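Side-chain contacts in oxidoreductase, NAD-binding/iron-sulfur cluster-binding protein (Nitratireductor pacificus pht-3B, PDB 6ZXU), which is a catabolic reductive dehalogenase that holds cobalamin and two [4Fe-4S] clusters, the clusters probably supplying electrons to the cobalamin for removing halogen from its substrates: residues A[169-174]-A[387-392]; A[116-121]-A[453-458]; A[544-547]-A[553-556]; A[499-504]-A[589-594]. All coordinates share one frame; numbering follows the deposited sequence.

Contact 1. Residues A[169-174]-A[387-392]; sequences AARTDM and GYYLGA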
loop_
_atom_site.group_PDB
_atom_site.type_symbol
_atom_site.label_atom_id
_atom_site.label_comp_id
_atom_site.label_asym_id
_atom_site.label_seq_id
_atom_site.Cartn_x
_atom_site.Cartn_y
_atom_site.Cartn_z
ATOM N N ALA A 169 14.292 10.594 13.572
ATOM C CA ALA A 169 13.849 9.850 14.750
ATOM C C ALA A 169 12.394 10.005 15.001
ATOM O O ALA A 169 11.708 9.057 15.337
ATOM C CB ALA A 169 14.629 10.303 15.971
ATOM N N ALA A 170 11.873 11.195 14.779
ATOM C CA ALA A 170 10.398 11.429 14.881
ATOM C C ALA A 170 9.585 10.788 13.743
ATOM O O ALA A 170 8.568 10.183 13.964
ATOM C CB ALA A 170 10.116 12.924 14.923
ATOM N N ARG A 171 10.091 10.888 12.520
ATOM C CA ARG A 171 9.541 10.166 11.375
ATOM C C ARG A 171 9.518 8.646 11.639
ATOM O O ARG A 171 8.518 7.981 11.452
ATOM C CB ARG A 171 10.370 10.508 10.137
ATOM C CG ARG A 171 10.079 9.741 8.840
ATOM C CD ARG A 171 11.042 8.588 8.770
ATOM N NE ARG A 171 11.115 7.845 7.531
ATOM C CZ ARG A 171 11.501 6.589 7.484
ATOM N NH1 ARG A 171 11.919 5.959 8.569
ATOM N NH2 ARG A 171 11.568 5.971 6.329
ATOM N N THR A 172 10.636 8.114 12.062
ATOM C CA THR A 172 10.716 6.692 12.318
ATOM C C THR A 172 9.927 6.292 13.584
ATOM O O THR A 172 9.278 5.246 13.592
ATOM C CB THR A 172 12.166 6.293 12.371
ATOM O OG1 THR A 172 12.855 6.801 11.206
ATOM C CG2 THR A 172 12.285 4.793 12.444
ATOM N N ASP A 173 9.934 7.113 14.616
ATOM C CA ASP A 173 8.985 6.879 15.733
ATOM C C ASP A 173 7.539 6.793 15.298
ATOM O O ASP A 173 6.768 5.956 15.792
ATOM C CB ASP A 173 9.140 7.934 16.851
ATOM C CG ASP A 173 10.312 7.664 17.779
ATOM O OD1 ASP A 173 10.911 6.536 17.767
ATOM O OD2 ASP A 173 10.679 8.594 18.517
ATOM N N MET A 174 7.119 7.713 14.441
ATOM C CA MET A 174 5.731 7.655 13.906
ATOM C C MET A 174 5.395 6.294 13.290
ATOM O O MET A 174 4.332 5.701 13.536
ATOM C CB MET A 174 5.532 8.786 12.848
ATOM C CG MET A 174 4.158 8.799 12.241
ATOM S SD MET A 174 4.073 9.905 10.768
ATOM C CE MET A 174 5.295 9.104 9.656
ATOM N N GLY A 387 8.179 12.325 -0.297
ATOM C CA GLY A 387 7.363 11.079 -0.374
ATOM C C GLY A 387 8.218 9.824 -0.221
ATOM O O GLY A 387 7.826 8.932 0.510
ATOM N N TYR A 388 9.408 9.783 -0.813
ATOM C CA TYR A 388 10.284 8.589 -0.722
ATOM C C TYR A 388 10.828 8.409 0.683
ATOM O O TYR A 388 10.751 7.330 1.260
ATOM C CB TYR A 388 11.367 8.616 -1.783
ATOM C CG TYR A 388 10.797 8.515 -3.183
ATOM C CD1 TYR A 388 10.034 7.391 -3.583
ATOM C CD2 TYR A 388 11.030 9.476 -4.120
ATOM C CE1 TYR A 388 9.503 7.312 -4.835
ATOM C CE2 TYR A 388 10.513 9.382 -5.427
ATOM C CZ TYR A 388 9.749 8.315 -5.769
ATOM O OH TYR A 388 9.218 8.180 -7.045
ATOM N N TYR A 389 11.152 9.520 1.322
ATOM C CA TYR A 389 11.577 9.523 2.708
ATOM C C TYR A 389 10.566 8.936 3.645
ATOM O O TYR A 389 10.915 8.260 4.619
ATOM C CB TYR A 389 11.889 10.988 3.150
ATOM C CG TYR A 389 12.171 11.186 4.593
ATOM C CD1 TYR A 389 13.327 10.654 5.222
ATOM C CD2 TYR A 389 11.337 11.958 5.360
ATOM C CE1 TYR A 389 13.618 10.925 6.569
ATOM C CE2 TYR A 389 11.638 12.248 6.687
ATOM C CZ TYR A 389 12.790 11.707 7.274
ATOM O OH TYR A 389 13.017 12.001 8.577
ATOM N N LEU A 390 9.307 9.239 3.400
ATOM C CA LEU A 390 8.240 8.809 4.273
ATOM C C LEU A 390 7.771 7.428 3.942
ATOM O O LEU A 390 7.039 6.821 4.717
ATOM C CB LEU A 390 7.047 9.802 4.197
ATOM C CG LEU A 390 7.300 11.220 4.712
ATOM C CD1 LEU A 390 6.181 12.145 4.297
ATOM C CD2 LEU A 390 7.383 11.140 6.235
ATOM N N GLY A 391 8.159 6.898 2.810
ATOM C CA GLY A 391 7.868 5.469 2.483
ATOM C C GLY A 391 7.097 5.178 1.215
ATOM O O GLY A 391 6.659 4.048 1.011
ATOM N N ALA A 392 6.855 6.187 0.370
ATOM C CA ALA A 392 6.184 5.902 -0.906
ATOM C C ALA A 392 7.042 5.029 -1.805
ATOM O O ALA A 392 8.254 5.097 -1.770
ATOM C CB ALA A 392 5.820 7.215 -1.601
HETATM O O HOH W 1 11.785 5.549 3.371
#
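R171 lies across one face of the Y389 ring and then grips the backbone carbonyl of the same residue. Its CG is anti to the backbone N (chi1 173°), which sends the chain out towards helix 376-390. R171 CB sits 3.4 Å from Y389 OH, and R171 CG lies 4.0 Å from L390 CD2. A bend at chi2 (-95°) carries CD over the ring face and the guanidinium on to Y389 O. R171 CD makes a CH-pi contact 4.3 Å from the centroid of the Y389 ring. R171 NE and R171 NH2 each donate to Y389 O at 2.9 Å, a side-on grip by two nitrogens on one acceptor. That oxygen lies in the guanidinium plane, and the grip fixes how the group is turned. The cation-pi term is long and at most weak. Water 1 receives a weak bond from R171 NH2 and donates to Y388 O at 2.9 Å. With an alanine here, Y389 O would probably lose both of its arginine donors, and this face of the Y389 ring its cover. T172 helps from within its own helix: R171 NH1 donates to T172 OG1 at 2.9 Å. R171 NH1 also binds Q149 O. One turn on from A170, M174 CE reaches L390 CD2 at 4.5 Å. G391 ends the second helix in a Schellman motif. Y389 OH is held by T167, just before the first segment. The contact thus joins the start of helix 168-190 to the C-terminal end of helix 376-390. M174 also packs on helix 74-85, M174 and L390 on helix 445-469, and T172 on strand 232-239.

Contact 2. Residues A[116-121]-A[453-458]; sequences FLDASM and YMRGAE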
loop_
_atom_site.group_PDB
_atom_site.type_symbol
_atom_site.label_atom_id
_atom_site.label_comp_id
_atom_site.label_asym_id
_atom_site.label_seq_id
_atom_site.Cartn_x
_atom_site.Cartn_y
_atom_site.Cartn_z
ATOM N N PHE A 116 5.114 -7.649 7.166
ATOM C CA PHE A 116 4.025 -7.213 6.287
ATOM C C PHE A 116 3.781 -5.692 6.411
ATOM O O PHE A 116 3.577 -4.986 5.403
ATOM C CB PHE A 116 2.793 -8.022 6.562
ATOM C CG PHE A 116 1.547 -7.546 5.854
ATOM C CD1 PHE A 116 1.412 -7.735 4.455
ATOM C CD2 PHE A 116 0.509 -6.993 6.530
ATOM C CE1 PHE A 116 0.278 -7.363 3.802
ATOM C CE2 PHE A 116 -0.656 -6.560 5.860
ATOM C CZ PHE A 116 -0.754 -6.767 4.500
ATOM N N LEU A 117 3.918 -5.170 7.617
ATOM C CA LEU A 117 3.731 -3.737 7.898
ATOM C C LEU A 117 4.995 -2.956 7.726
ATOM O O LEU A 117 5.068 -1.807 8.101
ATOM C CB LEU A 117 3.160 -3.541 9.295
ATOM C CG LEU A 117 1.838 -4.179 9.581
ATOM C CD1 LEU A 117 1.468 -4.001 11.034
ATOM C CD2 LEU A 117 0.719 -3.600 8.742
ATOM N N ASP A 118 6.015 -3.572 7.156
ATOM C CA ASP A 118 7.275 -2.934 6.855
ATOM C C ASP A 118 8.159 -2.609 8.109
ATOM O O ASP A 118 8.944 -1.683 8.090
ATOM C CB ASP A 118 7.081 -1.726 5.941
ATOM C CG ASP A 118 6.325 -2.087 4.694
ATOM O OD1 ASP A 118 6.878 -2.906 3.896
ATOM O OD2 ASP A 118 5.149 -1.633 4.545
ATOM N N ALA A 119 8.112 -3.458 9.145
ATOM C CA ALA A 119 9.211 -3.508 10.084
ATOM C C ALA A 119 10.466 -3.924 9.337
ATOM O O ALA A 119 10.415 -4.695 8.415
ATOM C CB ALA A 119 8.930 -4.520 11.217
ATOM N N SER A 120 11.604 -3.405 9.760
ATOM C CA SER A 120 12.903 -3.754 9.190
ATOM C C SER A 120 13.469 -5.047 9.769
ATOM O O SER A 120 14.123 -5.821 9.068
ATOM C CB SER A 120 13.939 -2.585 9.392
ATOM O OG SER A 120 13.498 -1.372 8.734
ATOM N N MET A 121 13.216 -5.271 11.046
ATOM C CA MET A 121 13.834 -6.398 11.796
ATOM C C MET A 121 12.932 -6.646 12.986
ATOM O O MET A 121 12.431 -5.687 13.563
ATOM C CB MET A 121 15.219 -5.966 12.239
ATOM C CG MET A 121 16.026 -6.984 13.026
ATOM S SD MET A 121 17.718 -6.419 13.397
ATOM C CE MET A 121 18.114 -5.740 11.816
ATOM N N TYR A 453 -3.715 1.366 2.003
ATOM C CA TYR A 453 -4.588 2.527 2.280
ATOM C C TYR A 453 -4.132 3.280 3.532
ATOM O O TYR A 453 -3.955 4.500 3.494
ATOM C CB TYR A 453 -5.981 2.074 2.518
ATOM C CG TYR A 453 -6.745 1.773 1.261
ATOM C CD1 TYR A 453 -6.488 2.449 0.115
ATOM C CD2 TYR A 453 -7.785 0.901 1.278
ATOM C CE1 TYR A 453 -7.246 2.221 -1.010
ATOM C CE2 TYR A 453 -8.527 0.619 0.156
ATOM C CZ TYR A 453 -8.299 1.321 -0.984
ATOM O OH TYR A 453 -9.108 1.125 -2.146
ATOM N N MET A 454 -3.839 2.545 4.582
ATOM C CA MET A 454 -3.381 3.123 5.798
ATOM C C MET A 454 -2.025 3.777 5.670
ATOM O O MET A 454 -1.840 4.947 6.075
ATOM C CB MET A 454 -3.380 2.052 6.905
ATOM C CG MET A 454 -2.928 2.493 8.310
ATOM S SD MET A 454 -1.143 2.446 8.401
ATOM C CE MET A 454 -0.670 0.705 7.858
ATOM N N ARG A 455 -1.083 3.096 5.072
ATOM C CA ARG A 455 0.246 3.644 4.884
ATOM C C ARG A 455 0.238 4.874 4.000
ATOM O O ARG A 455 0.921 5.903 4.302
ATOM C CB ARG A 455 1.163 2.608 4.276
ATOM C CG ARG A 455 2.591 3.036 4.019
ATOM C CD ARG A 455 3.352 3.481 5.262
ATOM N NE ARG A 455 3.170 2.531 6.386
ATOM C CZ ARG A 455 3.735 1.305 6.448
ATOM N NH1 ARG A 455 4.520 0.875 5.460
ATOM N NH2 ARG A 455 3.496 0.501 7.503
ATOM N N GLY A 456 -0.507 4.816 2.902
ATOM C CA GLY A 456 -0.671 5.984 2.015
ATOM C C GLY A 456 -1.264 7.227 2.730
ATOM O O GLY A 456 -0.749 8.299 2.573
ATOM N N ALA A 457 -2.338 7.020 3.444
ATOM C CA ALA A 457 -3.048 8.058 4.159
ATOM C C ALA A 457 -2.157 8.731 5.147
ATOM O O ALA A 457 -2.165 9.968 5.266
ATOM C CB ALA A 457 -4.294 7.554 4.833
ATOM N N GLU A 458 -1.328 7.973 5.838
ATOM C CA GLU A 458 -0.304 8.539 6.718
ATOM C C GLU A 458 0.694 9.415 6.028
ATOM O O GLU A 458 0.982 10.543 6.446
ATOM C CB GLU A 458 0.397 7.394 7.464
ATOM C CG GLU A 458 1.626 7.767 8.282
ATOM C CD GLU A 458 2.328 6.468 8.763
ATOM O OE1 GLU A 458 1.634 5.601 9.285
ATOM O OE2 GLU A 458 3.539 6.297 8.687
#
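R455 meets L117 and D118 with the edge of its guanidinium, one terminal nitrogen to each. The contact ties the end of one helix to the side of another. The R455 chain leaves helix 445-469 with CG anti to the backbone N (chi1 180°). It then bends at chi2 and chi3, which brings the flat end round to the helix terminus at L117. R455 NH2 donates to L117 O at 2.9 Å with a fairly straight bond, the donor lying above the carbonyl plane. R455 NH1 donates to D118 OD2 at 2.7 Å in a salt bridge. This NH1 approaches on the anti side of the carboxylate oxygen and somewhat out of the carboxylate plane. The carboxylate and guanidinium planes are 67° apart, and only NH1 meets the carboxylate, since NH2 goes to L117 O; this is a single-point bridge. D118 has positive phi and is the C-prime residue of the Schellman motif that closes helix 103-116. D118 OD2 also pairs with R451, and R455 NH2 with E178. Two arginines thus share one carboxylate oxygen. D118 and E178 probably offset the buried charge of R455, which also lies close to R175.

Contact 3. Residues A[544-547]-A[553-556]; sequences KCAR and AISF. With SF4 (iron/sulfur cluster), chain D.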
loop_
_atom_site.group_PDB
_atom_site.type_symbol
_atom_site.label_atom_id
_atom_site.label_comp_id
_atom_site.label_asym_id
_atom_site.label_seq_id
_atom_site.Cartn_x
_atom_site.Cartn_y
_atom_site.Cartn_z
ATOM N N LYS A 544 -5.245 -12.912 -19.199
ATOM C CA LYS A 544 -5.109 -13.700 -17.972
ATOM C C LYS A 544 -6.015 -13.200 -16.827
ATOM O O LYS A 544 -6.643 -13.985 -16.120
ATOM C CB LYS A 544 -3.650 -13.809 -17.599
ATOM C CG LYS A 544 -3.390 -14.720 -16.380
ATOM C CD LYS A 544 -1.970 -15.214 -16.364
ATOM C CE LYS A 544 -1.735 -16.065 -15.133
ATOM N NZ LYS A 544 -0.489 -16.882 -15.282
ATOM N N CYS A 545 -6.022 -11.897 -16.564
ATOM C CA CYS A 545 -6.868 -11.309 -15.559
ATOM C C CYS A 545 -8.323 -11.654 -15.853
ATOM O O CYS A 545 -9.048 -11.977 -14.917
ATOM C CB CYS A 545 -6.672 -9.794 -15.498
ATOM S SG CYS A 545 -6.906 -8.909 -17.117
ATOM N N ALA A 546 -8.769 -11.464 -17.088
ATOM C CA ALA A 546 -10.132 -11.777 -17.442
ATOM C C ALA A 546 -10.512 -13.253 -17.150
ATOM O O ALA A 546 -11.593 -13.548 -16.643
ATOM C CB ALA A 546 -10.355 -11.421 -18.916
ATOM N N ARG A 547 -9.643 -14.158 -17.493
ATOM C CA ARG A 547 -9.845 -15.571 -17.292
ATOM C C ARG A 547 -9.893 -15.947 -15.874
ATOM O O ARG A 547 -10.645 -16.836 -15.499
ATOM C CB ARG A 547 -8.693 -16.325 -17.933
ATOM C CG ARG A 547 -8.848 -17.849 -18.008
ATOM C CD ARG A 547 -7.567 -18.428 -18.577
ATOM N NE ARG A 547 -6.573 -18.506 -17.539
ATOM C CZ ARG A 547 -5.281 -18.299 -17.713
ATOM N NH1 ARG A 547 -4.836 -17.917 -18.884
ATOM N NH2 ARG A 547 -4.445 -18.428 -16.680
ATOM N N ALA A 553 -15.949 -10.334 -14.392
ATOM C CA ALA A 553 -16.240 -8.914 -14.492
ATOM C C ALA A 553 -15.288 -8.227 -15.483
ATOM O O ALA A 553 -15.582 -7.153 -15.952
ATOM C CB ALA A 553 -16.132 -8.266 -13.119
ATOM N N ILE A 554 -14.131 -8.812 -15.807
ATOM C CA ILE A 554 -13.134 -8.143 -16.674
ATOM C C ILE A 554 -13.459 -8.453 -18.124
ATOM O O ILE A 554 -13.697 -9.596 -18.483
ATOM C CB ILE A 554 -11.691 -8.549 -16.243
ATOM C CG1 ILE A 554 -11.451 -8.044 -14.830
ATOM C CG2 ILE A 554 -10.668 -8.080 -17.249
ATOM C CD1 ILE A 554 -10.154 -8.475 -14.232
ATOM N N SER A 555 -13.377 -7.433 -18.975
ATOM C CA SER A 555 -13.598 -7.594 -20.405
ATOM C C SER A 555 -12.554 -8.411 -21.159
ATOM O O SER A 555 -11.349 -8.195 -21.034
ATOM C CB SER A 555 -13.756 -6.235 -21.066
ATOM O OG SER A 555 -13.918 -6.390 -22.475
ATOM N N PHE A 556 -13.023 -9.389 -21.915
ATOM C CA PHE A 556 -12.254 -10.163 -22.890
ATOM C C PHE A 556 -12.237 -9.505 -24.244
ATOM O O PHE A 556 -11.612 -10.023 -25.158
ATOM C CB PHE A 556 -12.863 -11.566 -23.091
ATOM C CG PHE A 556 -12.662 -12.502 -21.960
ATOM C CD1 PHE A 556 -13.558 -12.601 -20.983
ATOM C CD2 PHE A 556 -11.608 -13.369 -21.975
ATOM C CE1 PHE A 556 -13.376 -13.510 -19.947
ATOM C CE2 PHE A 556 -11.411 -14.279 -20.959
ATOM C CZ PHE A 556 -12.310 -14.360 -19.942
HETATM FE FE1 SF4 D . -4.822 -8.331 -17.759
HETATM FE FE2 SF4 D . -2.676 -9.519 -19.119
HETATM FE FE3 SF4 D . -2.182 -7.939 -16.980
HETATM FE FE4 SF4 D . -3.107 -6.751 -19.256
HETATM S S1 SF4 D . -1.175 -7.911 -18.925
HETATM S S2 SF4 D . -3.824 -6.396 -17.218
HETATM S S3 SF4 D . -4.468 -8.414 -19.916
HETATM S S4 SF4 D . -3.328 -9.874 -17.089
HETATM O O HOH W 2 -13.611 -11.649 -16.638
#
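A546 places its methyl squarely over the centre of the F556 ring. A546 CB is 3.6 Å from the F556 centroid and 8° off the ring normal, a close CH-pi contact. The rim of the ring reaches on to the backbone, with F556 CZ 3.5 Å from A546 O. I554 packs against the same turn of helix from another side. I554 CG2 lies 3.7 Å from A546 CB, and the other branch carries I554 CD1 to 3.9 Å from C545 CB. Chi1 of -64° puts CG1 beside the backbone N, with CD1 towards C545; CG2, anti to that N, faces A546. Water 2 donates to both A546 O and I554 O, each at 2.8 Å, and bridges the two backbones. Behind this layer, C545 SG binds iron FE1 of the chain D cluster at 2.3 Å. I554 also touches the second cluster and so lies between the two. Q675 binds the backbone of I554 and F556. R547 turns away to a salt bridge with D627. The loop of I554 and F556 folds back on helix 544-548. C539, C542 and C545 on the first cluster, followed by C549 with P550 on the second, match the CxxCxxCxxxCP signature of ferredoxin-type [4Fe-4S] domains.

Contact 4. Residues A[499-504]-A[589-594]; sequences SRIGDT and GRCMKM. With SF4 (iron/sulfur cluster), chain E; SF4 (iron/sulfur cluster), chain D.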
loop_
_atom_site.group_PDB
_atom_site.type_symbol
_atom_site.label_atom_id
_atom_site.label_comp_id
_atom_site.label_asym_id
_atom_site.label_seq_id
_atom_site.Cartn_x
_atom_site.Cartn_y
_atom_site.Cartn_z
ATOM N N SER A 499 -5.022 -0.492 -18.356
ATOM C CA SER A 499 -4.858 -1.921 -18.488
ATOM C C SER A 499 -6.228 -2.603 -18.704
ATOM O O SER A 499 -7.278 -2.033 -18.460
ATOM C CB SER A 499 -4.158 -2.538 -17.297
ATOM O OG SER A 499 -5.060 -2.702 -16.220
ATOM N N ARG A 500 -6.158 -3.865 -19.120
ATOM C CA ARG A 500 -7.403 -4.637 -19.304
ATOM C C ARG A 500 -8.174 -4.793 -18.009
ATOM O O ARG A 500 -9.397 -4.808 -17.993
ATOM C CB ARG A 500 -7.079 -5.973 -19.964
ATOM C CG ARG A 500 -8.315 -6.896 -20.115
ATOM C CD ARG A 500 -8.013 -8.233 -20.824
ATOM N NE ARG A 500 -7.519 -8.025 -22.144
ATOM C CZ ARG A 500 -8.221 -7.685 -23.213
ATOM N NH1 ARG A 500 -9.561 -7.619 -23.131
ATOM N NH2 ARG A 500 -7.607 -7.529 -24.346
ATOM N N ILE A 501 -7.519 -4.899 -16.887
ATOM C CA ILE A 501 -8.237 -4.976 -15.594
ATOM C C ILE A 501 -9.371 -4.000 -15.489
ATOM O O ILE A 501 -10.449 -4.368 -15.125
ATOM C CB ILE A 501 -7.266 -4.880 -14.415
ATOM C CG1 ILE A 501 -6.312 -6.049 -14.465
ATOM C CG2 ILE A 501 -7.992 -4.889 -13.124
ATOM C CD1 ILE A 501 -5.197 -6.100 -13.349
ATOM N N GLY A 502 -9.145 -2.750 -15.837
ATOM C CA GLY A 502 -10.229 -1.859 -16.110
ATOM C C GLY A 502 -10.147 -0.618 -15.318
ATOM O O GLY A 502 -9.756 0.459 -15.855
ATOM N N ASP A 503 -10.482 -0.744 -14.045
ATOM C CA ASP A 503 -10.467 0.366 -13.111
ATOM C C ASP A 503 -9.194 0.382 -12.308
ATOM O O ASP A 503 -9.132 1.016 -11.245
ATOM C CB ASP A 503 -11.734 0.312 -12.139
ATOM C CG ASP A 503 -13.090 0.887 -12.849
ATOM O OD1 ASP A 503 -13.137 1.025 -14.147
ATOM O OD2 ASP A 503 -14.062 1.289 -12.082
ATOM N N THR A 504 -8.144 -0.265 -12.833
ATOM C CA THR A 504 -6.819 -0.311 -12.231
ATOM C C THR A 504 -5.810 0.033 -13.341
ATOM O O THR A 504 -5.905 -0.472 -14.464
ATOM C CB THR A 504 -6.498 -1.745 -11.689
ATOM O OG1 THR A 504 -7.395 -2.132 -10.708
ATOM C CG2 THR A 504 -5.137 -1.826 -11.067
ATOM N N GLY A 589 -8.839 -9.173 -4.782
ATOM C CA GLY A 589 -7.909 -8.497 -5.698
ATOM C C GLY A 589 -7.151 -9.475 -6.531
ATOM O O GLY A 589 -5.980 -9.291 -6.866
ATOM N N ARG A 590 -7.835 -10.528 -6.914
ATOM C CA ARG A 590 -7.244 -11.602 -7.637
ATOM C C ARG A 590 -6.654 -11.208 -8.961
ATOM O O ARG A 590 -5.609 -11.750 -9.428
ATOM C CB ARG A 590 -8.256 -12.736 -7.825
ATOM C CG ARG A 590 -7.691 -13.959 -8.532
ATOM C CD ARG A 590 -8.523 -15.235 -8.313
ATOM N NE ARG A 590 -8.130 -16.330 -9.222
ATOM C CZ ARG A 590 -7.116 -17.140 -9.036
ATOM N NH1 ARG A 590 -6.380 -17.006 -7.954
ATOM N NH2 ARG A 590 -6.797 -18.013 -9.981
ATOM N N CYS A 591 -7.288 -10.239 -9.627
ATOM C CA CYS A 591 -6.823 -9.702 -10.914
ATOM C C CYS A 591 -5.453 -9.120 -10.768
ATOM O O CYS A 591 -4.600 -9.238 -11.681
ATOM C CB CYS A 591 -7.868 -8.699 -11.428
ATOM S SG CYS A 591 -8.419 -7.495 -10.206
ATOM N N MET A 592 -5.131 -8.503 -9.647
ATOM C CA MET A 592 -3.772 -7.987 -9.426
ATOM C C MET A 592 -2.737 -9.115 -9.287
ATOM O O MET A 592 -1.611 -8.995 -9.764
ATOM C CB MET A 592 -3.684 -7.141 -8.158
ATOM C CG MET A 592 -4.445 -5.852 -8.204
ATOM S SD MET A 592 -4.156 -4.998 -6.615
ATOM C CE MET A 592 -5.286 -5.880 -5.687
ATOM N N LYS A 593 -3.137 -10.220 -8.712
ATOM C CA LYS A 593 -2.251 -11.354 -8.519
ATOM C C LYS A 593 -1.933 -12.046 -9.820
ATOM O O LYS A 593 -0.790 -12.486 -10.015
ATOM C CB LYS A 593 -2.921 -12.337 -7.506
ATOM C CG LYS A 593 -2.097 -13.630 -7.249
ATOM C CD LYS A 593 -2.955 -14.626 -6.482
ATOM C CE LYS A 593 -2.332 -16.056 -6.556
ATOM N NZ LYS A 593 -1.049 -16.202 -5.838
ATOM N N MET A 594 -2.934 -12.248 -10.691
ATOM C CA MET A 594 -2.754 -13.111 -11.829
ATOM C C MET A 594 -1.997 -12.457 -13.010
ATOM O O MET A 594 -1.484 -13.133 -13.922
ATOM C CB MET A 594 -4.117 -13.680 -12.248
ATOM C CG MET A 594 -4.795 -14.542 -11.195
ATOM S SD MET A 594 -3.880 -16.049 -10.844
ATOM C CE MET A 594 -3.192 -15.517 -9.502
HETATM FE FE1 SF4 E . -13.126 -7.600 -8.932
HETATM FE FE2 SF4 E . -11.775 -9.791 -7.904
HETATM FE FE3 SF4 E . -10.553 -8.190 -9.839
HETATM FE FE4 SF4 E . -12.657 -9.840 -10.480
HETATM S S1 SF4 E . -10.666 -10.426 -9.736
HETATM S S2 SF4 E . -12.357 -7.680 -11.062
HETATM S S3 SF4 E . -13.886 -9.709 -8.575
HETATM S S4 SF4 E . -11.229 -7.574 -7.811
HETATM FE FE1 SF4 D . -4.822 -8.331 -17.759
HETATM FE FE2 SF4 D . -2.676 -9.519 -19.119
HETATM FE FE3 SF4 D . -2.182 -7.939 -16.980
HETATM FE FE4 SF4 D . -3.107 -6.751 -19.256
HETATM S S1 SF4 D . -1.175 -7.911 -18.925
HETATM S S2 SF4 D . -3.824 -6.396 -17.218
HETATM S S3 SF4 D . -4.468 -8.414 -19.916
HETATM S S4 SF4 D . -3.328 -9.874 -17.089
#
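I501 reaches over to C591 with both branches of its side chain, between the two iron-sulfur clusters. From CB the chain divides. CG1 is anti to the carbonyl carbon (chi1 -62°) and comes within 3.7 Å of S2 in the chain D cluster. CG2 is anti to the backbone N and lies 3.9 Å from C591 SG. At the tip, I501 CD1 stops 3.6 Å from C591 O and also comes near the amide of M592. These are all van der Waals contacts. No hydrogen bond crosses between the segments. C591 SG binds iron FE3 of the chain E cluster at 2.3 Å, so I501 touches a ligand of one cluster and a sulfide of the other. Cut back to alanine, this position would probably leave a gap between the chain D sulfide and C591, and the cysteine would lose its hydrocarbon cover on this side. The loop itself is pinned by S499 OG, which donates to T504 O at 3.0 Å. R500 turns the edge of its guanidinium to the chain D cluster. R500 NE lies 3.8 Å from S3 of that cluster; NH2 binds the backbone oxygen of C539. I501 O binds the cobalamin, as does D503 through OD2. Thus the loop lines both the cobalamin site and a cluster site. It runs between strands 497-498 and 505-506. Helix 590-594 faces it, with G589 as N-cap. I501 also packs on C545 of helix 544-548, and S499 on helix 535-540.

How the contacts relate
The four contacts form two groups. Contacts 1 and 2 have centres 10 Å apart and touch where M174 CE meets E458 OE2 at 3.4 Å. Contacts 3 and 4 have centres 8 Å apart, share the chain D cluster, and probably join by a hydrogen bond from R500 NH1 to S555 O. Contacts 1 and 3 are about 38 Å apart between centres. Along the chain, contact 2 brackets contact 1, and contact 4 later brackets contact 3. The first group joins helix 168-190 to the end of helix 376-390, and the turn after helix 103-116 to helix 445-469. The second contributes to both cluster sites and to the cobalamin pocket.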